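Local coordinates for protein N-acetylmuramoyl-l-alanine amidase (Bartonella henselae, PDB 3NE8) that probably hydrolyses, with zinc, the amide bond between N-acetylmuramic acid and L-alanine in peptidoglycan, as a cell wall-remodelling enzyme required for bacterial division, at residues D84-H89 / D105-S110; S90-T95 / L194-D199; S110-E115 / A174-L179; V96-D101 / N169-A174. One frame throughout, in Å; residues are numbered along the deposited sequence.

Contact 1 of 4, residues D84-H89 / D105-S110. With ZN (zinc ion), chain B.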
loop_
_atom_site.group_PDB
_atom_site.type_symbol
_atom_site.label_atom_id
_atom_site.label_comp_id
_atom_site.label_asym_id
_atom_site.label_seq_id
_atom_site.Cartn_x
_atom_site.Cartn_y
_atom_site.Cartn_z
ATOM N N ASP A 84 7.189 -25.716 4.571
ATOM C CA ASP A 84 7.766 -26.644 3.617
ATOM C C ASP A 84 9.199 -27.042 3.899
ATOM O O ASP A 84 9.867 -26.488 4.770
ATOM C CB ASP A 84 7.689 -26.030 2.220
ATOM C CG ASP A 84 6.280 -26.020 1.689
ATOM O OD1 ASP A 84 5.743 -27.125 1.468
ATOM O OD2 ASP A 84 5.694 -24.932 1.524
ATOM N N THR A 85 9.657 -28.036 3.155
ATOM C CA THR A 85 11.072 -28.351 3.095
ATOM C C THR A 85 11.658 -27.600 1.907
ATOM O O THR A 85 11.067 -27.598 0.825
ATOM C CB THR A 85 11.301 -29.859 2.903
ATOM O OG1 THR A 85 11.097 -30.533 4.149
ATOM C CG2 THR A 85 12.718 -30.129 2.418
ATOM N N ILE A 86 12.794 -26.941 2.109
ATOM C CA ILE A 86 13.475 -26.269 1.001
ATOM C C ILE A 86 14.828 -26.928 0.796
ATOM O O ILE A 86 15.287 -27.694 1.647
ATOM C CB ILE A 86 13.606 -24.732 1.184
ATOM C CG1 ILE A 86 14.060 -24.371 2.595
ATOM C CG2 ILE A 86 12.286 -24.038 0.859
ATOM C CD1 ILE A 86 14.252 -22.876 2.797
ATOM N N ASP A 87 15.453 -26.641 -0.340
ATOM C CA ASP A 87 16.634 -27.380 -0.768
ATOM C C ASP A 87 17.819 -27.200 0.181
ATOM O O ASP A 87 18.603 -28.126 0.396
ATOM C CB ASP A 87 17.006 -26.990 -2.202
ATOM C CG ASP A 87 15.879 -27.261 -3.187
ATOM O OD1 ASP A 87 14.934 -28.003 -2.829
ATOM O OD2 ASP A 87 15.938 -26.735 -4.320
ATOM N N VAL A 88 17.937 -26.008 0.753
ATOM C CA VAL A 88 19.017 -25.703 1.682
ATOM C C VAL A 88 18.475 -25.769 3.104
ATOM O O VAL A 88 17.596 -24.994 3.475
ATOM C CB VAL A 88 19.608 -24.307 1.401
ATOM C CG1 VAL A 88 20.711 -23.983 2.393
ATOM C CG2 VAL A 88 20.123 -24.230 -0.029
ATOM N N HIS A 89 19.011 -26.687 3.901
ATOM C CA HIS A 89 18.501 -26.956 5.247
ATOM C C HIS A 89 18.862 -25.868 6.261
ATOM O O HIS A 89 18.279 -25.796 7.342
ATOM C CB HIS A 89 19.011 -28.310 5.750
ATOM C CG HIS A 89 20.454 -28.301 6.152
ATOM N ND1 HIS A 89 21.463 -28.735 5.319
ATOM C CD2 HIS A 89 21.058 -27.904 7.298
ATOM C CE1 HIS A 89 22.625 -28.606 5.934
ATOM N NE2 HIS A 89 22.407 -28.103 7.135
ATOM N N ASP A 105 14.355 -15.774 -6.888
ATOM C CA ASP A 105 15.609 -16.453 -6.600
ATOM C C ASP A 105 15.424 -17.947 -6.798
ATOM O O ASP A 105 14.297 -18.426 -6.956
ATOM C CB ASP A 105 16.058 -16.160 -5.166
ATOM C CG ASP A 105 15.020 -16.567 -4.135
ATOM O OD1 ASP A 105 14.232 -15.700 -3.704
ATOM O OD2 ASP A 105 14.999 -17.753 -3.758
ATOM N N ALA A 106 16.526 -18.688 -6.768
ATOM C CA ALA A 106 16.501 -20.114 -7.055
ATOM C C ALA A 106 15.728 -20.933 -6.028
ATOM O O ALA A 106 15.114 -21.934 -6.382
ATOM C CB ALA A 106 17.921 -20.649 -7.206
ATOM N N ILE A 107 15.774 -20.528 -4.763
ATOM C CA ILE A 107 15.036 -21.240 -3.724
ATOM C C ILE A 107 13.533 -21.099 -3.950
ATOM O O ILE A 107 12.783 -22.077 -3.875
ATOM C CB ILE A 107 15.399 -20.729 -2.310
ATOM C CG1 ILE A 107 16.821 -21.157 -1.933
ATOM C CG2 ILE A 107 14.402 -21.241 -1.283
ATOM C CD1 ILE A 107 16.974 -22.646 -1.680
ATOM N N ALA A 108 13.094 -19.874 -4.215
ATOM C CA ALA A 108 11.686 -19.608 -4.487
ATOM C C ALA A 108 11.215 -20.383 -5.717
ATOM O O ALA A 108 10.116 -20.956 -5.723
ATOM C CB ALA A 108 11.469 -18.123 -4.672
ATOM N N LYS A 109 12.039 -20.406 -6.759
ATOM C CA LYS A 109 11.672 -21.090 -7.990
ATOM C C LYS A 109 11.466 -22.583 -7.741
ATOM O O LYS A 109 10.478 -23.174 -8.183
ATOM C CB LYS A 109 12.752 -20.871 -9.054
ATOM C CG LYS A 109 12.398 -21.438 -10.418
ATOM C CD LYS A 109 13.539 -21.237 -11.409
ATOM C CE LYS A 109 13.271 -21.973 -12.708
ATOM N NZ LYS A 109 12.088 -21.418 -13.413
ATOM N N SER A 110 12.401 -23.191 -7.027
ATOM C CA SER A 110 12.327 -24.617 -6.750
ATOM C C SER A 110 11.150 -24.924 -5.832
ATOM O O SER A 110 10.478 -25.941 -5.990
ATOM C CB SER A 110 13.627 -25.099 -6.111
ATOM O OG SER A 110 13.650 -26.511 -6.034
HETATM ZN ZN ZN B . 3.686 -26.563 1.530
HETATM O O HOH W 1 13.619 -24.722 -2.454
HETATM O O HOH W 2 12.122 -27.071 -3.417
HETATM O O HOH W 3 17.301 -24.010 -4.896
#
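S110 OG donates to D87 OD2 across 2.9 Å, joining the loop after strand 77-82 to the first turns of helix 106-116. The hydroxyl uses the syn lone pair of OD2, on the side of OD1; a chi1 of -171° swings OG away from its own backbone N, toward the D87 carboxylate. A water reinforces the bond by donating to D87 OD1 (3.0 Å) and to S110 OG (3.1 Å), while another donates to I107 O and is held weakly by D87 N. I107 supplies the apolar half. Its two branches divide the work: CG2 meets I86 CG2 at 4.1 Å, and CD1, folded round by a chi2 of -70°, meets V88 CG2 at 3.9 Å, both pairs crossing at about a right angle. The helix start is fixed separately, since N-cap D105 accepts from A108 N through OD2 (2.9 Å, 165°). At the other end of the loop D84 grips zinc unequally, OD1 at 2.1 Å and OD2 at 2.6 Å. The loop thus supplies D84 to the five-residue zinc site of this amidase, which H13, E28, H82 and E115 complete.

Contact 2 of 4, residues S90-T95 / L194-D199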
loop_
_atom_site.group_PDB
_atom_site.type_symbol
_atom_site.label_atom_id
_atom_site.label_comp_id
_atom_site.label_asym_id
_atom_site.label_seq_id
_atom_site.Cartn_x
_atom_site.Cartn_y
_atom_site.Cartn_z
ATOM N N SER A 90 19.836 -25.029 5.918
ATOM C CA SER A 90 20.285 -23.975 6.826
ATOM C C SER A 90 19.369 -22.753 6.768
ATOM O O SER A 90 19.432 -21.871 7.629
ATOM C CB SER A 90 21.723 -23.563 6.498
ATOM O OG SER A 90 21.821 -23.111 5.159
ATOM N N LEU A 91 18.534 -22.704 5.736
ATOM C CA LEU A 91 17.580 -21.618 5.547
ATOM C C LEU A 91 16.413 -21.746 6.519
ATOM O O LEU A 91 15.823 -22.821 6.680
ATOM C CB LEU A 91 17.064 -21.608 4.107
ATOM C CG LEU A 91 17.913 -20.894 3.051
ATOM C CD1 LEU A 91 17.711 -21.504 1.677
ATOM C CD2 LEU A 91 17.567 -19.425 3.021
ATOM N N ARG A 92 16.078 -20.647 7.179
ATOM C CA ARG A 92 14.999 -20.677 8.150
ATOM C C ARG A 92 14.393 -19.298 8.304
ATOM O O ARG A 92 14.993 -18.286 7.910
ATOM C CB ARG A 92 15.506 -21.174 9.504
ATOM C CG ARG A 92 16.596 -20.310 10.103
ATOM C CD ARG A 92 16.962 -20.777 11.500
ATOM N NE ARG A 92 15.842 -20.629 12.423
ATOM C CZ ARG A 92 15.969 -20.414 13.728
ATOM N NH1 ARG A 92 17.176 -20.321 14.275
ATOM N NH2 ARG A 92 14.889 -20.291 14.486
ATOM N N GLY A 93 13.193 -19.259 8.869
ATOM C CA GLY A 93 12.526 -18.006 9.161
ATOM C C GLY A 93 11.258 -17.798 8.358
ATOM O O GLY A 93 11.087 -18.340 7.263
ATOM N N ALA A 94 10.352 -17.004 8.910
ATOM C CA ALA A 94 9.106 -16.689 8.224
ATOM C C ALA A 94 9.390 -16.018 6.882
ATOM O O ALA A 94 10.327 -15.223 6.758
ATOM C CB ALA A 94 8.225 -15.809 9.099
ATOM N N THR A 95 8.573 -16.347 5.883
ATOM C CA THR A 95 8.707 -15.806 4.537
ATOM C C THR A 95 7.316 -15.555 3.978
ATOM O O THR A 95 6.379 -16.308 4.269
ATOM C CB THR A 95 9.388 -16.820 3.578
ATOM O OG1 THR A 95 10.486 -17.461 4.234
ATOM C CG2 THR A 95 9.902 -16.142 2.320
ATOM N N LEU A 194 10.195 -26.788 7.667
ATOM C CA LEU A 194 10.390 -28.048 8.372
ATOM C C LEU A 194 11.710 -28.742 8.021
ATOM O O LEU A 194 12.095 -29.710 8.677
ATOM C CB LEU A 194 9.197 -28.980 8.151
ATOM C CG LEU A 194 8.015 -28.674 9.073
ATOM C CD1 LEU A 194 6.781 -29.471 8.693
ATOM C CD2 LEU A 194 8.383 -28.951 10.525
ATOM N N SER A 195 12.409 -28.244 7.002
ATOM C CA SER A 195 13.740 -28.736 6.657
ATOM C C SER A 195 14.806 -28.230 7.624
ATOM O O SER A 195 15.931 -28.726 7.624
ATOM C CB SER A 195 14.106 -28.354 5.219
ATOM O OG SER A 195 13.656 -27.045 4.903
ATOM N N ASN A 196 14.458 -27.235 8.433
ATOM C CA ASN A 196 15.386 -26.670 9.407
ATOM C C ASN A 196 14.986 -27.053 10.826
ATOM O O ASN A 196 13.831 -26.888 11.220
ATOM C CB ASN A 196 15.426 -25.148 9.273
ATOM C CG ASN A 196 16.348 -24.511 10.277
ATOM O OD1 ASN A 196 15.946 -24.197 11.398
ATOM N ND2 ASN A 196 17.612 -24.339 9.891
ATOM N N LYS A 197 15.945 -27.568 11.592
ATOM C CA LYS A 197 15.656 -28.134 12.907
ATOM C C LYS A 197 15.187 -27.102 13.914
ATOM O O LYS A 197 14.365 -27.407 14.779
ATOM C CB LYS A 197 16.892 -28.843 13.456
ATOM C CG LYS A 197 17.357 -29.978 12.586
ATOM C CD LYS A 197 16.483 -31.196 12.790
ATOM C CE LYS A 197 16.814 -32.284 11.790
ATOM N NZ LYS A 197 16.320 -31.917 10.433
ATOM N N GLU A 198 15.722 -25.889 13.819
ATOM C CA GLU A 198 15.320 -24.821 14.719
ATOM C C GLU A 198 13.901 -24.353 14.405
ATOM O O GLU A 198 13.094 -24.136 15.312
ATOM C CB GLU A 198 16.312 -23.658 14.666
ATOM C CG GLU A 198 17.683 -24.006 15.220
ATOM C CD GLU A 198 17.622 -24.472 16.660
ATOM O OE1 GLU A 198 16.829 -23.905 17.445
ATOM O OE2 GLU A 198 18.374 -25.404 17.009
ATOM N N ASP A 199 13.584 -24.194 13.122
ATOM C CA ASP A 199 12.212 -23.857 12.753
ATOM C C ASP A 199 11.236 -24.938 13.215
ATOM O O ASP A 199 10.133 -24.625 13.658
ATOM C CB ASP A 199 12.068 -23.621 11.244
ATOM C CG ASP A 199 12.444 -22.207 10.831
ATOM O OD1 ASP A 199 13.026 -21.462 11.657
ATOM O OD2 ASP A 199 12.170 -21.837 9.675
HETATM O O HOH W 4 15.502 -25.205 5.326
HETATM O O HOH W 5 13.097 -18.868 12.576
#
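D199 OD1 is gripped by two donors: R92 NE at 3.0 Å (159°), in a salt bridge, and a water at 2.8 Å that also accepts weakly from R92 NH2. The oxygen lies at the guanidinium edge, near its plane; the two planes are 74° apart, and NE meets OD1 from above the carboxylate plane. OD2 takes G93 N on its syn lone pair at 2.9 Å, nearly straight at 170°, and receives Y193 N as well, so both oxygens hold two donors and the carboxylate's rotation is well fixed. R92 starts with CG in the slot between its backbone N and carbonyl carbon, then bends at chi3. This wraps the chain past N196, whose CG lies 3.5 Å from R92 CB, and sets the guanidinium over the helix start. There E198 CB sits over the centre of one face, 3.4 Å from R92 CZ, while E198 OE1 remains 4.8 Å from R92 NH1, at most a weak long-range attraction. N196 in turn receives D199 N on an in-plane lone pair of OD1 (2.9 Å) and gives ND2 to H89 O. The arrangement is an asparagine N-cap on helix 197-203, with D199 in the helix's first turn tying down the chain that leads into strand 94-99.

Contact 3 of 4, residues S110-E115 / A174-L179. With ZN (zinc ion), chain B.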
loop_
_atom_site.group_PDB
_atom_site.type_symbol
_atom_site.label_atom_id
_atom_site.label_comp_id
_atom_site.label_asym_id
_atom_site.label_seq_id
_atom_site.Cartn_x
_atom_site.Cartn_y
_atom_site.Cartn_z
ATOM N N SER A 110 12.401 -23.191 -7.027
ATOM C CA SER A 110 12.327 -24.617 -6.750
ATOM C C SER A 110 11.150 -24.924 -5.832
ATOM O O SER A 110 10.478 -25.941 -5.990
ATOM C CB SER A 110 13.627 -25.099 -6.111
ATOM O OG SER A 110 13.650 -26.511 -6.034
ATOM N N LEU A 111 10.907 -24.040 -4.867
ATOM C CA LEU A 111 9.799 -24.241 -3.939
ATOM C C LEU A 111 8.460 -24.238 -4.671
ATOM O O LEU A 111 7.624 -25.107 -4.438
ATOM C CB LEU A 111 9.815 -23.184 -2.838
ATOM C CG LEU A 111 8.669 -23.228 -1.823
ATOM C CD1 LEU A 111 8.640 -24.552 -1.049
ATOM C CD2 LEU A 111 8.774 -22.039 -0.875
ATOM N N ALA A 112 8.249 -23.272 -5.558
ATOM C CA ALA A 112 7.006 -23.228 -6.321
ATOM C C ALA A 112 6.839 -24.457 -7.207
ATOM O O ALA A 112 5.744 -24.996 -7.320
ATOM C CB ALA A 112 6.919 -21.956 -7.151
ATOM N N GLU A 113 7.922 -24.898 -7.839
ATOM C CA GLU A 113 7.862 -26.087 -8.682
ATOM C C GLU A 113 7.348 -27.272 -7.883
ATOM O O GLU A 113 6.455 -28.000 -8.323
ATOM C CB GLU A 113 9.241 -26.422 -9.252
ATOM C CG GLU A 113 9.736 -25.454 -10.317
ATOM C CD GLU A 113 11.186 -25.703 -10.705
ATOM O OE1 GLU A 113 11.647 -25.108 -11.704
ATOM O OE2 GLU A 113 11.867 -26.491 -10.014
ATOM N N SER A 114 7.915 -27.462 -6.697
ATOM C CA SER A 114 7.542 -28.588 -5.854
ATOM C C SER A 114 6.130 -28.445 -5.295
ATOM O O SER A 114 5.364 -29.411 -5.258
ATOM C CB SER A 114 8.542 -28.749 -4.710
ATOM O OG SER A 114 9.799 -29.171 -5.198
ATOM N N GLU A 115 5.784 -27.242 -4.849
ATOM C CA GLU A 115 4.485 -27.015 -4.232
ATOM C C GLU A 115 3.331 -27.091 -5.227
ATOM O O GLU A 115 2.203 -27.428 -4.855
ATOM C CB GLU A 115 4.490 -25.695 -3.460
ATOM C CG GLU A 115 5.328 -25.798 -2.204
ATOM C CD GLU A 115 4.774 -26.863 -1.296
ATOM O OE1 GLU A 115 5.312 -28.000 -1.253
ATOM O OE2 GLU A 115 3.742 -26.577 -0.667
ATOM N N ALA A 174 7.278 -16.251 -6.863
ATOM C CA ALA A 174 7.444 -17.283 -7.870
ATOM C C ALA A 174 6.062 -17.669 -8.356
ATOM O O ALA A 174 5.059 -17.138 -7.877
ATOM C CB ALA A 174 8.185 -18.498 -7.305
ATOM N N ASP A 175 6.003 -18.591 -9.310
ATOM C CA ASP A 175 4.756 -18.910 -9.987
ATOM C C ASP A 175 3.951 -19.974 -9.228
ATOM O O ASP A 175 3.773 -21.100 -9.701
ATOM C CB ASP A 175 5.075 -19.364 -11.414
ATOM C CG ASP A 175 3.848 -19.474 -12.288
ATOM O OD1 ASP A 175 2.814 -18.843 -11.986
ATOM O OD2 ASP A 175 3.931 -20.196 -13.304
ATOM N N PHE A 176 3.473 -19.611 -8.044
ATOM C CA PHE A 176 2.651 -20.502 -7.219
ATOM C C PHE A 176 1.212 -20.549 -7.744
ATOM O O PHE A 176 0.521 -19.522 -7.777
ATOM C CB PHE A 176 2.620 -20.006 -5.772
ATOM C CG PHE A 176 3.926 -20.145 -5.044
ATOM C CD1 PHE A 176 4.263 -21.333 -4.422
ATOM C CD2 PHE A 176 4.808 -19.077 -4.963
ATOM C CE1 PHE A 176 5.468 -21.458 -3.739
ATOM C CE2 PHE A 176 6.006 -19.197 -4.283
ATOM C CZ PHE A 176 6.337 -20.380 -3.670
ATOM N N GLN A 177 0.753 -21.733 -8.138
ATOM C CA GLN A 177 -0.593 -21.859 -8.688
ATOM C C GLN A 177 -1.695 -21.504 -7.689
ATOM O O GLN A 177 -2.776 -21.068 -8.082
ATOM C CB GLN A 177 -0.818 -23.265 -9.256
ATOM C CG GLN A 177 0.081 -23.597 -10.435
ATOM C CD GLN A 177 0.088 -22.504 -11.482
ATOM O OE1 GLN A 177 -0.872 -22.345 -12.240
ATOM N NE2 GLN A 177 1.171 -21.738 -11.530
ATOM N N VAL A 178 -1.424 -21.656 -6.399
ATOM C CA VAL A 178 -2.453 -21.338 -5.413
ATOM C C VAL A 178 -2.663 -19.826 -5.281
ATOM O O VAL A 178 -3.644 -19.387 -4.667
ATOM C CB VAL A 178 -2.153 -21.989 -4.044
ATOM C CG1 VAL A 178 -1.142 -21.171 -3.246
ATOM C CG2 VAL A 178 -3.444 -22.182 -3.251
ATOM N N LEU A 179 -1.766 -19.038 -5.881
ATOM C CA LEU A 179 -1.849 -17.579 -5.818
ATOM C C LEU A 179 -2.430 -16.963 -7.096
ATOM O O LEU A 179 -2.308 -15.756 -7.307
ATOM C CB LEU A 179 -0.468 -16.977 -5.517
ATOM C CG LEU A 179 0.222 -17.444 -4.230
ATOM C CD1 LEU A 179 1.546 -16.706 -4.021
ATOM C CD2 LEU A 179 -0.704 -17.271 -3.020
HETATM ZN ZN ZN B . 3.686 -26.563 1.530
#
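This is a buried apolar contact in which A112, on helix 106-116, rests on the ring of F176, in the loop that follows edge strand 170-174. The evidence is a CH-pi contact: A112 CB stands 3.7 Å from the F176 ring centroid and 10° off the ring normal, squarely over one face. F176 CE1 also comes to 3.5 Å from A112 CA, so the ring packs against the helix backbone as well as the methyl. The ring gets there because its CG lies opposite the carbonyl carbon (chi1 -69°), although its first bond does not point at the helix. Two neighbours on the helix border the ring at its edge: L111 CD2 is 4.1 Å from F176 CZ, and E115 CB is 4.4 Å from F176 CE1. Beside the ring, A112 CB meets A174 CB at 3.7 Å, methyl against methyl. E115 then turns away from the aromatic group by a bend at chi2 (-60°) and binds zinc through OE2 at 2.2 Å, so one helix face both packs on the loop and reaches the metal. The loop is shaped by an inverse gamma turn centred on D175, whose F176 N to A174 O bond is weak, and by Q177 NE2 bonded to D175 O at 3.2 Å from above the carbonyl plane. D175 OD1 pairs with K180, and N116 bonds the backbone of D175 and Q177. Around this pairing, F176 sits edge-to-face with Y97 of strand 94-99 and touches L188 of strand 186-190, so its ring lies between helix 106-116 and these two strands.

Contact 4 of 4, residues V96-D101 / N169-A174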
loop_
_atom_site.group_PDB
_atom_site.type_symbol
_atom_site.label_atom_id
_atom_site.label_comp_id
_atom_site.label_asym_id
_atom_site.label_seq_id
_atom_site.Cartn_x
_atom_site.Cartn_y
_atom_site.Cartn_z
ATOM N N VAL A 96 7.180 -14.514 3.161
ATOM C CA VAL A 96 5.936 -14.263 2.439
ATOM C C VAL A 96 6.219 -14.255 0.946
ATOM O O VAL A 96 7.133 -13.553 0.477
ATOM C CB VAL A 96 5.267 -12.938 2.842
ATOM C CG1 VAL A 96 3.898 -12.823 2.178
ATOM C CG2 VAL A 96 5.138 -12.830 4.348
ATOM N N TYR A 97 5.444 -15.030 0.199
ATOM C CA TYR A 97 5.556 -15.098 -1.251
ATOM C C TYR A 97 4.329 -14.509 -1.926
ATOM O O TYR A 97 3.194 -14.719 -1.494
ATOM C CB TYR A 97 5.719 -16.546 -1.742
ATOM C CG TYR A 97 6.972 -17.225 -1.260
ATOM C CD1 TYR A 97 8.109 -17.267 -2.057
ATOM C CD2 TYR A 97 7.024 -17.826 -0.011
ATOM C CE1 TYR A 97 9.269 -17.895 -1.614
ATOM C CE2 TYR A 97 8.169 -18.449 0.439
ATOM C CZ TYR A 97 9.294 -18.480 -0.363
ATOM O OH TYR A 97 10.461 -19.087 0.075
ATOM N N THR A 98 4.573 -13.761 -2.997
ATOM C CA THR A 98 3.523 -13.333 -3.915
ATOM C C THR A 98 3.765 -13.985 -5.273
ATOM O O THR A 98 4.828 -14.580 -5.494
ATOM C CB THR A 98 3.490 -11.803 -4.056
ATOM O OG1 THR A 98 4.817 -11.307 -4.282
ATOM C CG2 THR A 98 2.958 -11.191 -2.782
ATOM N N ILE A 99 2.803 -13.875 -6.183
ATOM C CA ILE A 99 2.917 -14.558 -7.462
ATOM C C ILE A 99 3.747 -13.748 -8.455
ATOM O O ILE A 99 3.746 -12.513 -8.434
ATOM C CB ILE A 99 1.536 -14.872 -8.063
ATOM C CG1 ILE A 99 1.661 -15.943 -9.156
ATOM C CG2 ILE A 99 0.872 -13.604 -8.590
ATOM C CD1 ILE A 99 0.342 -16.520 -9.620
ATOM N N SER A 100 4.457 -14.453 -9.328
ATOM C CA SER A 100 5.223 -13.836 -10.402
ATOM C C SER A 100 5.560 -14.927 -11.398
ATOM O O SER A 100 5.763 -16.079 -11.015
ATOM C CB SER A 100 6.519 -13.242 -9.865
ATOM O OG SER A 100 7.282 -12.671 -10.917
ATOM N N ASP A 101 5.644 -14.569 -12.675
ATOM C CA ASP A 101 6.048 -15.530 -13.693
ATOM C C ASP A 101 7.522 -15.880 -13.510
ATOM O O ASP A 101 7.938 -17.017 -13.728
ATOM C CB ASP A 101 5.816 -14.957 -15.091
ATOM C CG ASP A 101 4.358 -15.004 -15.508
ATOM O OD1 ASP A 101 3.581 -15.758 -14.886
ATOM O OD2 ASP A 101 3.993 -14.293 -16.469
ATOM N N ASN A 169 15.777 -11.562 2.970
ATOM C CA ASN A 169 14.881 -11.257 1.850
ATOM C C ASN A 169 13.524 -11.932 2.047
ATOM O O ASN A 169 13.164 -12.847 1.302
ATOM C CB ASN A 169 15.492 -11.714 0.521
ATOM C CG ASN A 169 16.754 -10.961 0.169
ATOM O OD1 ASN A 169 17.662 -11.508 -0.454
ATOM N ND2 ASN A 169 16.819 -9.701 0.567
ATOM N N PRO A 170 12.772 -11.494 3.065
ATOM C CA PRO A 170 11.577 -12.242 3.478
ATOM C C PRO A 170 10.360 -12.059 2.574
ATOM O O PRO A 170 9.393 -12.803 2.755
ATOM C CB PRO A 170 11.297 -11.690 4.879
ATOM C CG PRO A 170 11.794 -10.293 4.818
ATOM C CD PRO A 170 13.033 -10.341 3.945
ATOM N N HIS A 171 10.382 -11.109 1.645
ATOM C CA HIS A 171 9.359 -11.071 0.609
ATOM C C HIS A 171 9.937 -11.610 -0.690
ATOM O O HIS A 171 10.800 -10.977 -1.295
ATOM C CB HIS A 171 8.786 -9.667 0.392
ATOM C CG HIS A 171 7.837 -9.595 -0.762
ATOM N ND1 HIS A 171 7.805 -8.540 -1.648
ATOM C CD2 HIS A 171 6.925 -10.488 -1.211
ATOM C CE1 HIS A 171 6.888 -8.771 -2.572
ATOM N NE2 HIS A 171 6.338 -9.948 -2.327
ATOM N N ARG A 172 9.465 -12.782 -1.100
ATOM C CA ARG A 172 9.921 -13.437 -2.316
ATOM C C ARG A 172 8.740 -13.687 -3.244
ATOM O O ARG A 172 7.595 -13.349 -2.925
ATOM C CB ARG A 172 10.660 -14.734 -1.977
ATOM C CG ARG A 172 11.858 -14.490 -1.076
ATOM C CD ARG A 172 12.694 -15.726 -0.835
ATOM N NE ARG A 172 13.784 -15.428 0.092
ATOM C CZ ARG A 172 14.930 -16.098 0.149
ATOM N NH1 ARG A 172 15.156 -17.113 -0.675
ATOM N NH2 ARG A 172 15.849 -15.745 1.037
ATOM N N TYR A 173 9.004 -14.263 -4.410
ATOM C CA TYR A 173 7.928 -14.488 -5.369
ATOM C C TYR A 173 8.297 -15.554 -6.382
ATOM O O TYR A 173 9.474 -15.770 -6.688
ATOM C CB TYR A 173 7.499 -13.184 -6.058
ATOM C CG TYR A 173 8.644 -12.314 -6.507
ATOM C CD1 TYR A 173 9.246 -12.504 -7.740
ATOM C CD2 TYR A 173 9.109 -11.285 -5.700
ATOM C CE1 TYR A 173 10.301 -11.700 -8.153
ATOM C CE2 TYR A 173 10.158 -10.477 -6.103
ATOM C CZ TYR A 173 10.743 -10.693 -7.328
ATOM O OH TYR A 173 11.788 -9.894 -7.742
ATOM N N ALA A 174 7.278 -16.251 -6.863
ATOM C CA ALA A 174 7.444 -17.283 -7.870
ATOM C C ALA A 174 6.062 -17.669 -8.356
ATOM O O ALA A 174 5.059 -17.138 -7.877
ATOM C CB ALA A 174 8.185 -18.498 -7.305
#
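V96 and T98 form the inner shell of a parallel strand pair with P170, R172 and A174. V96 N donates to P170 O at 2.8 Å, almost straight at 177°. From there the bonds alternate: R172 is held on both sides, its N giving to V96 O and its O receiving T98 N, and A174 N closes the series on T98 O at a longer 3.3 Å. Beyond T98 the regular pattern fades: S100 N reaches A174 O at 3.1 Å, but from 69° above the carbonyl plane. The side chains sort by face. On one, T98 OG1 and H171 NE2 share a hydrogen bond of 2.8 Å at the imidazole edge; chi1 of 48° sets OG1 between the T98 backbone N and carbonyl carbon, turned to the ring. On that same face Y173 CD1 meets S100 CB at 3.5 Å. On the other, Y97 CE1 lies 3.5 Å from R172 CB, the two side chains running side by side in the same direction. The next shell holds these groups in place. R172 is fixed by NE to N169 O, NH2 to N168 O and a salt bridge to D105, while Y97 OH bonds Y193 OH. H171 ND1 bonds K229 of the second subunit, so both ring nitrogens have partners. Helix 135-161 packs on the face of V96, T98 and H171, and helix 106-116 on that of Y97 and R172. The result is the parallel edge pair of a six-stranded mixed sheet covered by helices on both faces, with strand 170-174 outermost in this chain and strand 186-190 running antiparallel on the inner side of 94-99.

Contact 1 lies at the surface, contacts 2 and 4 are partly buried, and contact 3 is buried. Helix 106-116 serves contacts 1 and 3, which share S110 and supply D84 and E115 to the same zinc; contact 1 combines a direct, water-flanked serine-carboxylate bond with isoleucine and valine packing, whereas contact 3 is methyl and ring packing. The chain leading into strand 94-99 makes contact 2 through charged and backbone groups, and the strand itself makes contact 4 through regular backbone bonds. Contacts 3 and 4 meet at A174, where strand 170-174 gives way to loop. Contacts 1 and 2 touch through I86 N to S195 OG, whereas contacts 2 and 3 stay about 7 Å apart at their nearest atoms.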